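Thiol:disulfide interchange protein DsbA (Neisseria meningitidis serogroup B, PDB 2ZNM) probably acts as a periplasmic thiol:disulfide oxidoreductase of the DsbA type, exchanging disulfide bonds with substrate proteins. Local coordinates at residues P52-L57 with K181-R186; D41-K46 with N166-G171; A75-L80 with R125-P130. All coordinates share one frame; numbering follows the deposited sequence.

Contact 1 of 3, residues P52-L57 with K181-R186; sequences PSDAYL and KVREER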
ATOM      1  N   PRO A  52      -8.076  -1.652 -16.241  1.00 51.02           N
ATOM      2  CA  PRO A  52      -7.825  -2.372 -17.503  1.00 50.99           C
ATOM      3  C   PRO A  52      -6.756  -3.461 -17.364  1.00 50.93           C
ATOM      4  O   PRO A  52      -6.034  -3.491 -16.382  1.00 50.91           O
ATOM      5  CB  PRO A  52      -7.356  -1.265 -18.460  1.00 50.84           C
ATOM      6  CG  PRO A  52      -6.854  -0.185 -17.581  1.00 50.94           C
ATOM      7  CD  PRO A  52      -7.685  -0.231 -16.335  1.00 50.90           C
ATOM      8  N   SER A  53      -6.674  -4.344 -18.350  1.00 51.44           N
ATOM      9  CA  SER A  53      -5.763  -5.500 -18.324  1.00 52.17           C
ATOM     10  C   SER A  53      -4.260  -5.178 -18.205  1.00 52.00           C
ATOM     11  O   SER A  53      -3.503  -5.993 -17.680  1.00 52.11           O
ATOM     12  CB  SER A  53      -5.999  -6.385 -19.558  1.00 52.13           C
ATOM     13  OG  SER A  53      -7.332  -6.871 -19.594  1.00 53.65           O
ATOM     14  N   ASP A  54      -3.845  -4.009 -18.702  1.00 51.76           N
ATOM     15  CA  ASP A  54      -2.429  -3.601 -18.714  1.00 51.74           C
ATOM     16  C   ASP A  54      -2.025  -2.738 -17.499  1.00 51.59           C
ATOM     17  O   ASP A  54      -0.935  -2.147 -17.464  1.00 51.27           O
ATOM     18  CB  ASP A  54      -2.083  -2.900 -20.039  1.00 52.02           C
ATOM     19  CG  ASP A  54      -3.049  -1.771 -20.385  1.00 52.50           C
ATOM     20  OD1 ASP A  54      -4.072  -1.607 -19.686  1.00 53.90           O
ATOM     21  OD2 ASP A  54      -2.783  -1.039 -21.360  1.00 52.25           O
ATOM     22  N   ALA A  55      -2.907  -2.699 -16.498  1.00 50.87           N
ATOM     23  CA  ALA A  55      -2.671  -1.955 -15.265  1.00 50.39           C
ATOM     24  C   ALA A  55      -2.485  -2.931 -14.113  1.00 50.17           C
ATOM     25  O   ALA A  55      -3.091  -3.997 -14.111  1.00 50.06           O
ATOM     26  CB  ALA A  55      -3.828  -1.006 -14.989  1.00 50.01           C
ATOM     27  N   TYR A  56      -1.631  -2.576 -13.152  1.00 50.38           N
ATOM     28  CA  TYR A  56      -1.422  -3.398 -11.937  1.00 50.75           C
ATOM     29  C   TYR A  56      -1.386  -2.577 -10.645  1.00 50.71           C
ATOM     30  O   TYR A  56      -1.139  -1.362 -10.661  1.00 50.45           O
ATOM     31  CB  TYR A  56      -0.160  -4.283 -12.058  1.00 50.99           C
ATOM     32  CG  TYR A  56       1.145  -3.534 -11.936  1.00 50.97           C
ATOM     33  CD1 TYR A  56       1.806  -3.433 -10.704  1.00 50.56           C
ATOM     34  CD2 TYR A  56       1.723  -2.923 -13.051  1.00 50.77           C
ATOM     35  CE1 TYR A  56       3.017  -2.735 -10.587  1.00 51.19           C
ATOM     36  CE2 TYR A  56       2.931  -2.226 -12.947  1.00 51.13           C
ATOM     37  CZ  TYR A  56       3.570  -2.135 -11.717  1.00 51.54           C
ATOM     38  OH  TYR A  56       4.759  -1.439 -11.625  1.00 51.88           O
ATOM     39  N   LEU A  57      -1.624  -3.269  -9.534  1.00 50.92           N
ATOM     40  CA  LEU A  57      -1.726  -2.671  -8.204  1.00 51.45           C
ATOM     41  C   LEU A  57      -0.446  -2.880  -7.390  1.00 51.63           C
ATOM     42  O   LEU A  57       0.071  -3.997  -7.324  1.00 51.73           O
ATOM     43  CB  LEU A  57      -2.916  -3.287  -7.451  1.00 51.62           C
ATOM     44  CG  LEU A  57      -4.211  -2.533  -7.082  1.00 52.08           C
ATOM     45  CD1 LEU A  57      -4.351  -1.123  -7.671  1.00 51.61           C
ATOM     46  CD2 LEU A  57      -5.425  -3.394  -7.383  1.00 51.04           C
ATOM     47  N   LYS A 181      -4.577   7.980 -19.699  1.00 51.79           N
ATOM     48  CA  LYS A 181      -3.679   9.105 -19.976  1.00 52.26           C
ATOM     49  C   LYS A 181      -2.229   8.631 -20.130  1.00 52.74           C
ATOM     50  O   LYS A 181      -1.547   8.997 -21.091  1.00 53.08           O
ATOM     51  CB  LYS A 181      -3.785  10.165 -18.866  1.00 52.24           C
ATOM     52  CG  LYS A 181      -2.980  11.442 -19.107  1.00 51.97           C
ATOM     53  CD  LYS A 181      -3.214  12.455 -17.995  1.00 52.04           C
ATOM     54  CE  LYS A 181      -2.277  13.655 -18.107  1.00 51.97           C
ATOM     55  NZ  LYS A 181      -2.637  14.572 -19.226  1.00 51.55           N
ATOM     56  N   VAL A 182      -1.778   7.813 -19.180  1.00 53.07           N
ATOM     57  CA  VAL A 182      -0.424   7.259 -19.175  1.00 53.53           C
ATOM     58  C   VAL A 182      -0.179   6.370 -20.401  1.00 53.72           C
ATOM     59  O   VAL A 182       0.841   6.508 -21.078  1.00 53.84           O
ATOM     60  CB  VAL A 182      -0.120   6.505 -17.820  1.00 53.63           C
ATOM     61  CG1 VAL A 182       1.090   5.593 -17.930  1.00 53.59           C
ATOM     62  CG2 VAL A 182       0.074   7.496 -16.674  1.00 53.46           C
ATOM     63  N   ARG A 183      -1.125   5.480 -20.690  1.00 54.19           N
ATOM     64  CA  ARG A 183      -1.021   4.548 -21.815  1.00 54.96           C
ATOM     65  C   ARG A 183      -0.799   5.275 -23.142  1.00 55.43           C
ATOM     66  O   ARG A 183       0.129   4.949 -23.887  1.00 55.30           O
ATOM     67  CB  ARG A 183      -2.269   3.665 -21.889  1.00 54.82           C
ATOM     68  CG  ARG A 183      -2.360   2.760 -23.113  1.00 55.56           C
ATOM     69  CD  ARG A 183      -3.441   1.703 -22.922  1.00 56.77           C
ATOM     70  NE  ARG A 183      -4.695   2.279 -22.435  1.00 56.90           N
ATOM     71  CZ  ARG A 183      -5.446   1.746 -21.478  1.00 56.62           C
ATOM     72  NH1 ARG A 183      -5.069   0.627 -20.880  1.00 56.66           N
ATOM     73  NH2 ARG A 183      -6.570   2.345 -21.108  1.00 57.14           N
ATOM     74  N   GLU A 184      -1.666   6.251 -23.410  1.00 56.14           N
ATOM     75  CA  GLU A 184      -1.623   7.076 -24.613  1.00 56.73           C
ATOM     76  C   GLU A 184      -0.317   7.871 -24.688  1.00 57.02           C
ATOM     77  O   GLU A 184       0.313   7.930 -25.746  1.00 56.84           O
ATOM     78  CB  GLU A 184      -2.867   7.985 -24.666  1.00 56.82           C
ATOM     79  CG  GLU A 184      -2.708   9.332 -25.377  1.00 57.78           C
ATOM     80  CD  GLU A 184      -2.905   9.261 -26.880  1.00 59.35           C
ATOM     81  OE1 GLU A 184      -3.928   8.696 -27.329  1.00 60.27           O
ATOM     82  OE2 GLU A 184      -2.042   9.790 -27.615  1.00 59.91           O
ATOM     83  N   GLU A 185       0.105   8.450 -23.563  1.00 57.34           N
ATOM     84  CA  GLU A 185       1.320   9.273 -23.562  1.00 57.82           C
ATOM     85  C   GLU A 185       2.599   8.446 -23.805  1.00 58.10           C
ATOM     86  O   GLU A 185       3.562   8.942 -24.397  1.00 58.13           O
ATOM     87  CB  GLU A 185       1.404  10.170 -22.306  1.00 57.57           C
ATOM     88  CG  GLU A 185       2.076   9.563 -21.089  1.00 57.64           C
ATOM     89  CD  GLU A 185       2.111  10.503 -19.879  1.00 57.71           C
ATOM     90  OE1 GLU A 185       2.802  10.162 -18.895  1.00 57.27           O
ATOM     91  OE2 GLU A 185       1.456  11.572 -19.901  1.00 56.86           O
ATOM     92  N   ARG A 186       2.579   7.184 -23.375  1.00 58.39           N
ATOM     93  CA  ARG A 186       3.682   6.248 -23.607  1.00 58.57           C
ATOM     94  C   ARG A 186       3.565   5.514 -24.953  1.00 58.60           C
ATOM     95  O   ARG A 186       3.706   4.288 -25.030  1.00 58.62           O
ATOM     96  CB  ARG A 186       3.789   5.263 -22.434  1.00 58.78           C
ATOM     97  CG  ARG A 186       4.730   5.742 -21.338  1.00 59.31           C
ATOM     98  CD  ARG A 186       4.169   5.542 -19.935  1.00 61.40           C
ATOM     99  NE  ARG A 186       4.059   4.134 -19.545  1.00 62.74           N
ATOM    100  CZ  ARG A 186       4.117   3.689 -18.289  1.00 63.39           C
ATOM    101  NH1 ARG A 186       4.298   4.531 -17.275  1.00 62.97           N
ATOM    102  NH2 ARG A 186       4.000   2.390 -18.047  1.00 64.26           N
TER
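R183 NH1 is gripped by both carboxylate oxygens of D54. The salt-bridge distance from R183 NH1 to D54 OD1 is 2.7 Å. The hydrogen bond from R183 NH1 to D54 OD2 is 2.9 Å long and nearly straight, at 164°. It uses the syn lone pair of OD2. This oxygen lies in the guanidinium plane, and the two flat groups are almost coplanar, 7° apart. One nitrogen therefore sits in the fork of the carboxylate, unlike the two-nitrogen pairing common between arginine and aspartate. The arginine chain bends at its third torsion (48°), which helps bring NH1 round to the acid. The arginine side chain comes in roughly perpendicular to that of D54.

P52 adds an apolar neighbour at the edge of the same guanidinium. Its CB lies 3.8 Å from R183 NH1. P52 and D54 are brought together by a type I turn from P52 to A55, closed by a bond of 3.2 Å from A55 N to P52 O. One tight turn thus presents both partners to one arginine.

The contact is a surface one. It joins the entry to edge strand 55-61 with the last turn of helix 167-185. P52 also touches V179 of that helix. R183 rests on I24 of strand 24-30, and D54 shares backbone hydrogen bonding with I24.

Contact 2 of 3, residues D41-K46 with N166-G171; sequences DPLLLK and NGFDGG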
ATOM      1  N   ASP A  41      -9.172  -2.928   2.584  1.00 51.01           N
ATOM      2  CA  ASP A  41      -9.382  -1.724   1.782  1.00 51.29           C
ATOM      3  C   ASP A  41     -10.347  -1.959   0.594  1.00 51.34           C
ATOM      4  O   ASP A  41     -10.018  -2.678  -0.345  1.00 51.12           O
ATOM      5  CB  ASP A  41      -8.021  -1.241   1.281  1.00 51.85           C
ATOM      6  CG  ASP A  41      -8.064   0.141   0.708  1.00 52.60           C
ATOM      7  OD1 ASP A  41      -7.092   0.866   0.887  1.00 54.51           O
ATOM      8  OD2 ASP A  41      -9.051   0.515   0.059  1.00 56.69           O
ATOM      9  N   PRO A  42     -11.553  -1.353   0.642  1.00 51.76           N
ATOM     10  CA  PRO A  42     -12.513  -1.510  -0.476  1.00 51.56           C
ATOM     11  C   PRO A  42     -12.030  -0.908  -1.809  1.00 51.62           C
ATOM     12  O   PRO A  42     -12.485  -1.338  -2.871  1.00 51.31           O
ATOM     13  CB  PRO A  42     -13.779  -0.790   0.022  1.00 51.61           C
ATOM     14  CG  PRO A  42     -13.307   0.122   1.131  1.00 51.73           C
ATOM     15  CD  PRO A  42     -12.085  -0.508   1.733  1.00 51.16           C
ATOM     16  N   LEU A  43     -11.115   0.065  -1.759  1.00 51.66           N
ATOM     17  CA  LEU A  43     -10.546   0.645  -2.990  1.00 52.11           C
ATOM     18  C   LEU A  43      -9.687  -0.350  -3.780  1.00 51.83           C
ATOM     19  O   LEU A  43      -9.846  -0.474  -4.996  1.00 52.25           O
ATOM     20  CB  LEU A  43      -9.765   1.939  -2.704  1.00 52.03           C
ATOM     21  CG  LEU A  43      -9.323   2.710  -3.951  1.00 52.83           C
ATOM     22  CD1 LEU A  43     -10.515   3.378  -4.624  1.00 52.88           C
ATOM     23  CD2 LEU A  43      -8.251   3.742  -3.616  1.00 52.66           C
ATOM     24  N   LEU A  44      -8.790  -1.054  -3.089  1.00 51.56           N
ATOM     25  CA  LEU A  44      -7.956  -2.109  -3.702  1.00 51.70           C
ATOM     26  C   LEU A  44      -8.762  -3.229  -4.346  1.00 51.38           C
ATOM     27  O   LEU A  44      -8.423  -3.702  -5.436  1.00 51.70           O
ATOM     28  CB  LEU A  44      -7.014  -2.712  -2.649  1.00 51.74           C
ATOM     29  CG  LEU A  44      -5.567  -2.223  -2.534  1.00 52.91           C
ATOM     30  CD1 LEU A  44      -5.260  -0.937  -3.324  1.00 51.65           C
ATOM     31  CD2 LEU A  44      -5.144  -2.108  -1.081  1.00 52.90           C
ATOM     32  N   LEU A  45      -9.819  -3.654  -3.657  1.00 51.10           N
ATOM     33  CA  LEU A  45     -10.747  -4.662  -4.163  1.00 51.17           C
ATOM     34  C   LEU A  45     -11.485  -4.209  -5.446  1.00 51.17           C
ATOM     35  O   LEU A  45     -11.579  -4.965  -6.427  1.00 51.45           O
ATOM     36  CB  LEU A  45     -11.723  -5.062  -3.045  1.00 51.11           C
ATOM     37  CG  LEU A  45     -12.618  -6.318  -3.079  1.00 50.92           C
ATOM     38  CD1 LEU A  45     -14.072  -5.964  -3.203  1.00 51.36           C
ATOM     39  CD2 LEU A  45     -12.234  -7.355  -4.107  1.00 50.91           C
ATOM     40  N   LYS A  46     -11.992  -2.978  -5.438  1.00 50.68           N
ATOM     41  CA  LYS A  46     -12.692  -2.416  -6.579  1.00 50.59           C
ATOM     42  C   LYS A  46     -11.763  -2.219  -7.784  1.00 50.81           C
ATOM     43  O   LYS A  46     -12.128  -2.527  -8.912  1.00 50.78           O
ATOM     44  CB  LYS A  46     -13.295  -1.080  -6.183  1.00 50.61           C
ATOM     45  CG  LYS A  46     -14.728  -0.890  -6.602  1.00 51.86           C
ATOM     46  CD  LYS A  46     -14.867  -0.508  -8.054  1.00 52.20           C
ATOM     47  CE  LYS A  46     -16.312  -0.708  -8.497  1.00 52.99           C
ATOM     48  NZ  LYS A  46     -17.247   0.258  -7.852  1.00 52.30           N
ATOM     49  N   ASN A 166     -13.984  14.116  -5.285  1.00 62.44           N
ATOM     50  CA  ASN A 166     -15.370  13.724  -5.527  1.00 63.10           C
ATOM     51  C   ASN A 166     -15.789  12.412  -4.850  1.00 63.36           C
ATOM     52  O   ASN A 166     -16.739  11.755  -5.290  1.00 63.43           O
ATOM     53  CB  ASN A 166     -15.649  13.685  -7.034  1.00 63.21           C
ATOM     54  CG  ASN A 166     -17.063  14.108  -7.374  1.00 63.72           C
ATOM     55  OD1 ASN A 166     -17.275  15.140  -8.016  1.00 64.18           O
ATOM     56  ND2 ASN A 166     -18.042  13.320  -6.935  1.00 63.79           N
ATOM     57  N   GLY A 167     -15.084  12.046  -3.777  1.00 63.60           N
ATOM     58  CA  GLY A 167     -15.407  10.849  -3.007  1.00 63.81           C
ATOM     59  C   GLY A 167     -14.793   9.570  -3.552  1.00 64.04           C
ATOM     60  O   GLY A 167     -13.827   9.605  -4.328  1.00 64.32           O
ATOM     61  N   PHE A 168     -15.359   8.438  -3.132  1.00 63.91           N
ATOM     62  CA  PHE A 168     -14.867   7.101  -3.483  1.00 63.33           C
ATOM     63  C   PHE A 168     -14.919   6.857  -4.989  1.00 62.57           C
ATOM     64  O   PHE A 168     -13.884   6.737  -5.633  1.00 62.57           O
ATOM     65  CB  PHE A 168     -15.675   6.027  -2.721  1.00 63.75           C
ATOM     66  CG  PHE A 168     -15.173   4.614  -2.918  1.00 64.19           C
ATOM     67  CD1 PHE A 168     -14.194   4.088  -2.080  1.00 64.76           C
ATOM     68  CD2 PHE A 168     -15.694   3.807  -3.931  1.00 65.00           C
ATOM     69  CE1 PHE A 168     -13.730   2.787  -2.252  1.00 64.94           C
ATOM     70  CE2 PHE A 168     -15.238   2.503  -4.118  1.00 65.26           C
ATOM     71  CZ  PHE A 168     -14.255   1.990  -3.273  1.00 65.32           C
ATOM     72  N   ASP A 169     -16.133   6.816  -5.530  1.00 61.76           N
ATOM     73  CA  ASP A 169     -16.406   6.417  -6.917  1.00 61.18           C
ATOM     74  C   ASP A 169     -15.829   7.385  -7.947  1.00 60.41           C
ATOM     75  O   ASP A 169     -15.494   6.984  -9.062  1.00 59.99           O
ATOM     76  CB  ASP A 169     -17.912   6.307  -7.115  1.00 61.23           C
ATOM     77  CG  ASP A 169     -18.671   6.399  -5.807  1.00 62.70           C
ATOM     78  OD1 ASP A 169     -18.507   5.500  -4.950  1.00 65.04           O
ATOM     79  OD2 ASP A 169     -19.413   7.385  -5.621  1.00 63.62           O
ATOM     80  N   GLY A 170     -15.740   8.663  -7.570  1.00 59.80           N
ATOM     81  CA  GLY A 170     -15.062   9.676  -8.380  1.00 58.86           C
ATOM     82  C   GLY A 170     -13.570   9.378  -8.449  1.00 58.27           C
ATOM     83  O   GLY A 170     -12.909   9.686  -9.450  1.00 58.18           O
ATOM     84  N   GLY A 171     -13.054   8.771  -7.377  1.00 57.38           N
ATOM     85  CA  GLY A 171     -11.674   8.303  -7.313  1.00 56.39           C
ATOM     86  C   GLY A 171     -11.334   7.208  -8.312  1.00 55.64           C
ATOM     87  O   GLY A 171     -10.320   7.318  -9.003  1.00 55.76           O
TER
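L43 and F168 have the nearest pair of CA atoms, 7.8 Å apart. The axes of the short segments 42-46 and 167-171 come within 11.3 Å. Their N-to-C directions differ by 33°, so the first turns lie side by side and point roughly the same way. The F168 ring bridges the two helices. Its CG is anti to the backbone N (chi1 -175°), and the ring reaches across to helix 42-46 with its edge leading. F168 CZ meets P42 O at 3.8 Å, and F168 CE1 lies 3.8 Å from L43 N.

Helix 42-50 links the parallel strands 24-30 and 55-61 in a beta-alpha-beta crossover of the thioredoxin fold. It follows closely on the CXXC pair C34 and C37, predicted to be redox-active; no disulfide joins them in this structure. H36, between those cysteines, touches D41 and P42. D41 is the N-cap, and its OD2 accepts from L43 N at 2.8 Å. That bond is bent, at 134°.

The remaining contacts are apolar. L43 CD1 approaches F168 CE1 to 4.0 Å as the two side chains run alongside each other in opposite senses. P42 CB meets F168 CE1 at 4.2 Å. One turn on, K46 CG lies 4.2 Å from F168 CE2, so the aliphatic part of the lysine borders the ring. K46 NZ and the D169 carboxylate are near but do not pair.

Contact 3 of 3, residues A75-L80 with R125-P130; sequences AAAVNL and RAYDSP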
ATOM      1  N   ALA A  75       3.938  -5.015   6.812  1.00 52.86           N
ATOM      2  CA  ALA A  75       3.397  -4.947   5.448  1.00 52.54           C
ATOM      3  C   ALA A  75       4.309  -5.653   4.470  1.00 52.47           C
ATOM      4  O   ALA A  75       3.836  -6.342   3.584  1.00 53.25           O
ATOM      5  CB  ALA A  75       3.178  -3.497   5.010  1.00 52.34           C
ATOM      6  N   ALA A  76       5.618  -5.477   4.621  1.00 52.20           N
ATOM      7  CA  ALA A  76       6.555  -6.143   3.735  1.00 51.90           C
ATOM      8  C   ALA A  76       6.516  -7.645   3.951  1.00 51.70           C
ATOM      9  O   ALA A  76       6.542  -8.391   2.994  1.00 52.26           O
ATOM     10  CB  ALA A  76       7.973  -5.601   3.915  1.00 51.69           C
ATOM     11  N   ALA A  77       6.457  -8.083   5.207  1.00 51.64           N
ATOM     12  CA  ALA A  77       6.383  -9.511   5.531  1.00 51.62           C
ATOM     13  C   ALA A  77       5.174 -10.195   4.877  1.00 51.97           C
ATOM     14  O   ALA A  77       5.321 -11.237   4.237  1.00 51.82           O
ATOM     15  CB  ALA A  77       6.361  -9.712   7.030  1.00 51.28           C
ATOM     16  N   VAL A  78       3.995  -9.585   5.033  1.00 52.32           N
ATOM     17  CA  VAL A  78       2.736 -10.069   4.469  1.00 52.55           C
ATOM     18  C   VAL A  78       2.809 -10.212   2.944  1.00 53.20           C
ATOM     19  O   VAL A  78       2.515 -11.285   2.391  1.00 53.33           O
ATOM     20  CB  VAL A  78       1.565  -9.139   4.865  1.00 52.50           C
ATOM     21  CG1 VAL A  78       0.296  -9.546   4.167  1.00 52.61           C
ATOM     22  CG2 VAL A  78       1.348  -9.141   6.399  1.00 52.59           C
ATOM     23  N   ASN A  79       3.201  -9.129   2.271  1.00 53.40           N
ATOM     24  CA  ASN A  79       3.382  -9.135   0.826  1.00 53.65           C
ATOM     25  C   ASN A  79       4.357 -10.216   0.387  1.00 53.29           C
ATOM     26  O   ASN A  79       4.051 -10.998  -0.519  1.00 53.45           O
ATOM     27  CB  ASN A  79       3.840  -7.756   0.315  1.00 54.45           C
ATOM     28  CG  ASN A  79       4.002  -7.715  -1.204  1.00 57.08           C
ATOM     29  OD1 ASN A  79       3.310  -8.426  -1.929  1.00 59.81           O
ATOM     30  ND2 ASN A  79       4.930  -6.889  -1.689  1.00 58.90           N
ATOM     31  N   LEU A  80       5.523 -10.272   1.036  1.00 52.54           N
ATOM     32  CA  LEU A  80       6.577 -11.197   0.616  1.00 51.64           C
ATOM     33  C   LEU A  80       6.293 -12.657   0.953  1.00 51.21           C
ATOM     34  O   LEU A  80       6.783 -13.555   0.272  1.00 51.29           O
ATOM     35  CB  LEU A  80       7.939 -10.774   1.170  1.00 51.68           C
ATOM     36  CG  LEU A  80       8.499  -9.449   0.651  1.00 51.83           C
ATOM     37  CD1 LEU A  80       9.842  -9.213   1.279  1.00 50.77           C
ATOM     38  CD2 LEU A  80       8.596  -9.392  -0.892  1.00 51.36           C
ATOM     39  N   ARG A 125       9.023 -15.927   8.925  1.00 51.53           N
ATOM     40  CA  ARG A 125      10.153 -16.264   8.061  1.00 51.22           C
ATOM     41  C   ARG A 125      10.397 -15.130   7.064  1.00 50.68           C
ATOM     42  O   ARG A 125      11.529 -14.734   6.839  1.00 50.50           O
ATOM     43  CB  ARG A 125       9.850 -17.567   7.319  1.00 51.12           C
ATOM     44  CG  ARG A 125      10.915 -18.632   7.445  1.00 52.14           C
ATOM     45  CD  ARG A 125      10.291 -20.018   7.642  1.00 53.42           C
ATOM     46  NE  ARG A 125       9.305 -20.349   6.607  1.00 54.46           N
ATOM     47  CZ  ARG A 125       8.256 -21.155   6.786  1.00 54.70           C
ATOM     48  NH1 ARG A 125       8.026 -21.731   7.964  1.00 53.96           N
ATOM     49  NH2 ARG A 125       7.427 -21.383   5.777  1.00 55.18           N
ATOM     50  N   ALA A 126       9.324 -14.597   6.484  1.00 50.31           N
ATOM     51  CA  ALA A 126       9.420 -13.451   5.581  1.00 50.35           C
ATOM     52  C   ALA A 126       9.790 -12.172   6.340  1.00 50.35           C
ATOM     53  O   ALA A 126      10.455 -11.285   5.799  1.00 50.66           O
ATOM     54  CB  ALA A 126       8.111 -13.251   4.826  1.00 49.96           C
ATOM     55  N   TYR A 127       9.352 -12.101   7.590  1.00 49.81           N
ATOM     56  CA  TYR A 127       9.529 -10.937   8.445  1.00 49.90           C
ATOM     57  C   TYR A 127      11.000 -10.707   8.828  1.00 50.12           C
ATOM     58  O   TYR A 127      11.447  -9.560   8.928  1.00 49.98           O
ATOM     59  CB  TYR A 127       8.677 -11.135   9.697  1.00 49.50           C
ATOM     60  CG  TYR A 127       8.515  -9.940  10.589  1.00 49.11           C
ATOM     61  CD1 TYR A 127       7.355  -9.167  10.539  1.00 48.79           C
ATOM     62  CD2 TYR A 127       9.502  -9.601  11.513  1.00 47.73           C
ATOM     63  CE1 TYR A 127       7.183  -8.075  11.379  1.00 49.38           C
ATOM     64  CE2 TYR A 127       9.347  -8.511  12.348  1.00 49.26           C
ATOM     65  CZ  TYR A 127       8.185  -7.751  12.285  1.00 49.21           C
ATOM     66  OH  TYR A 127       8.034  -6.674  13.127  1.00 48.67           O
ATOM     67  N   ASP A 128      11.733 -11.802   9.029  1.00 50.26           N
ATOM     68  CA  ASP A 128      13.116 -11.758   9.495  1.00 50.29           C
ATOM     69  C   ASP A 128      14.094 -11.968   8.350  1.00 50.12           C
ATOM     70  O   ASP A 128      15.281 -12.237   8.570  1.00 50.19           O
ATOM     71  CB  ASP A 128      13.349 -12.820  10.572  1.00 50.54           C
ATOM     72  CG  ASP A 128      12.629 -12.512  11.879  1.00 51.38           C
ATOM     73  OD1 ASP A 128      12.263 -11.344  12.121  1.00 52.00           O
ATOM     74  OD2 ASP A 128      12.446 -13.451  12.681  1.00 53.12           O
ATOM     75  N   SER A 129      13.596 -11.866   7.125  1.00 49.92           N
ATOM     76  CA  SER A 129      14.456 -11.994   5.955  1.00 49.88           C
ATOM     77  C   SER A 129      14.915 -10.593   5.522  1.00 49.91           C
ATOM     78  O   SER A 129      14.205  -9.606   5.773  1.00 49.77           O
ATOM     79  CB  SER A 129      13.737 -12.720   4.820  1.00 49.40           C
ATOM     80  OG  SER A 129      13.035 -11.800   4.014  1.00 49.55           O
ATOM     81  N   PRO A 130      16.096 -10.503   4.876  1.00 49.63           N
ATOM     82  CA  PRO A 130      16.653  -9.200   4.498  1.00 49.84           C
ATOM     83  C   PRO A 130      15.775  -8.414   3.530  1.00 49.75           C
ATOM     84  O   PRO A 130      15.748  -7.189   3.588  1.00 49.55           O
ATOM     85  CB  PRO A 130      18.010  -9.556   3.842  1.00 49.74           C
ATOM     86  CG  PRO A 130      17.913 -10.986   3.480  1.00 49.90           C
ATOM     87  CD  PRO A 130      16.984 -11.615   4.488  1.00 49.88           C
TER
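A77 and Y127 carry the apolar part of this contact. Their CA atoms are only 4.5 Å apart, so the two helical segments nearly touch backbone to backbone. The methyl of A77 does most of the touching. A77 CB lies 3.7 Å from Y127 CA, and equally close, at 3.7 Å, to Y127 CD1. It meets the ring obliquely near the root of the side chain. Y127 CG stands anti to the backbone N (chi1 -169°). The ring then extends past the alanine to M74, one turn earlier on helix 69-81, and to A108 of helix 105-113. One turn after A77, L80 adds a looser contact, with L80 CB 4.4 Å from A126 CB.

A methyl also meets a backbone oxygen. A126 CB sits 3.5 Å from A77 O, a van der Waals contact and not a conventional hydrogen bond. S81 OG lies within hydrogen-bonding range of A77 O and also of V78 O.

Polar bonds to other residues lie beside the apolar patch. Y127 O, at the end of helix 120-127, is hydrogen-bonded to R73 NE from helix 69-81. D128 OD1 forms a salt bridge with R105 NE. S129 occupies the N-cap position of helix 130-145, and its OG is hydrogen-bonded to E131 OE1. The contact places the bend between helices 120-127 and 130-145 beside helix 69-81, in the helical insert that DsbA-like proteins add to the thioredoxin fold.

No hydrogen bond or charge pair joins the two segments. The alanine methyls of A77 and A126 let the backbones come close, and the fit rests on shape. Polar links to R73, R105 and S81 supply the directional bonding next to it.

Contacts 1 and 2 belong to the thioredoxin part of the fold and share helix 167-185. Contact 2 uses its first turn and contact 1 its end. Their centres are 18 Å apart, and they touch where L57 CD2 packs 3.6 Å from L44 O. They alternate along the chain, as 41-46 and 52-57 come early and 166-171 and 181-186 late. The final helix is thus tied at both ends to one crossover unit. Contact 3 lies wholly between the paired segments of the other two. Its centre is 29 Å from contact 1 and 27 Å from contact 2. Contact 3 joins helices within the insert, and contacts 1 and 2 join parts of the thioredoxin core.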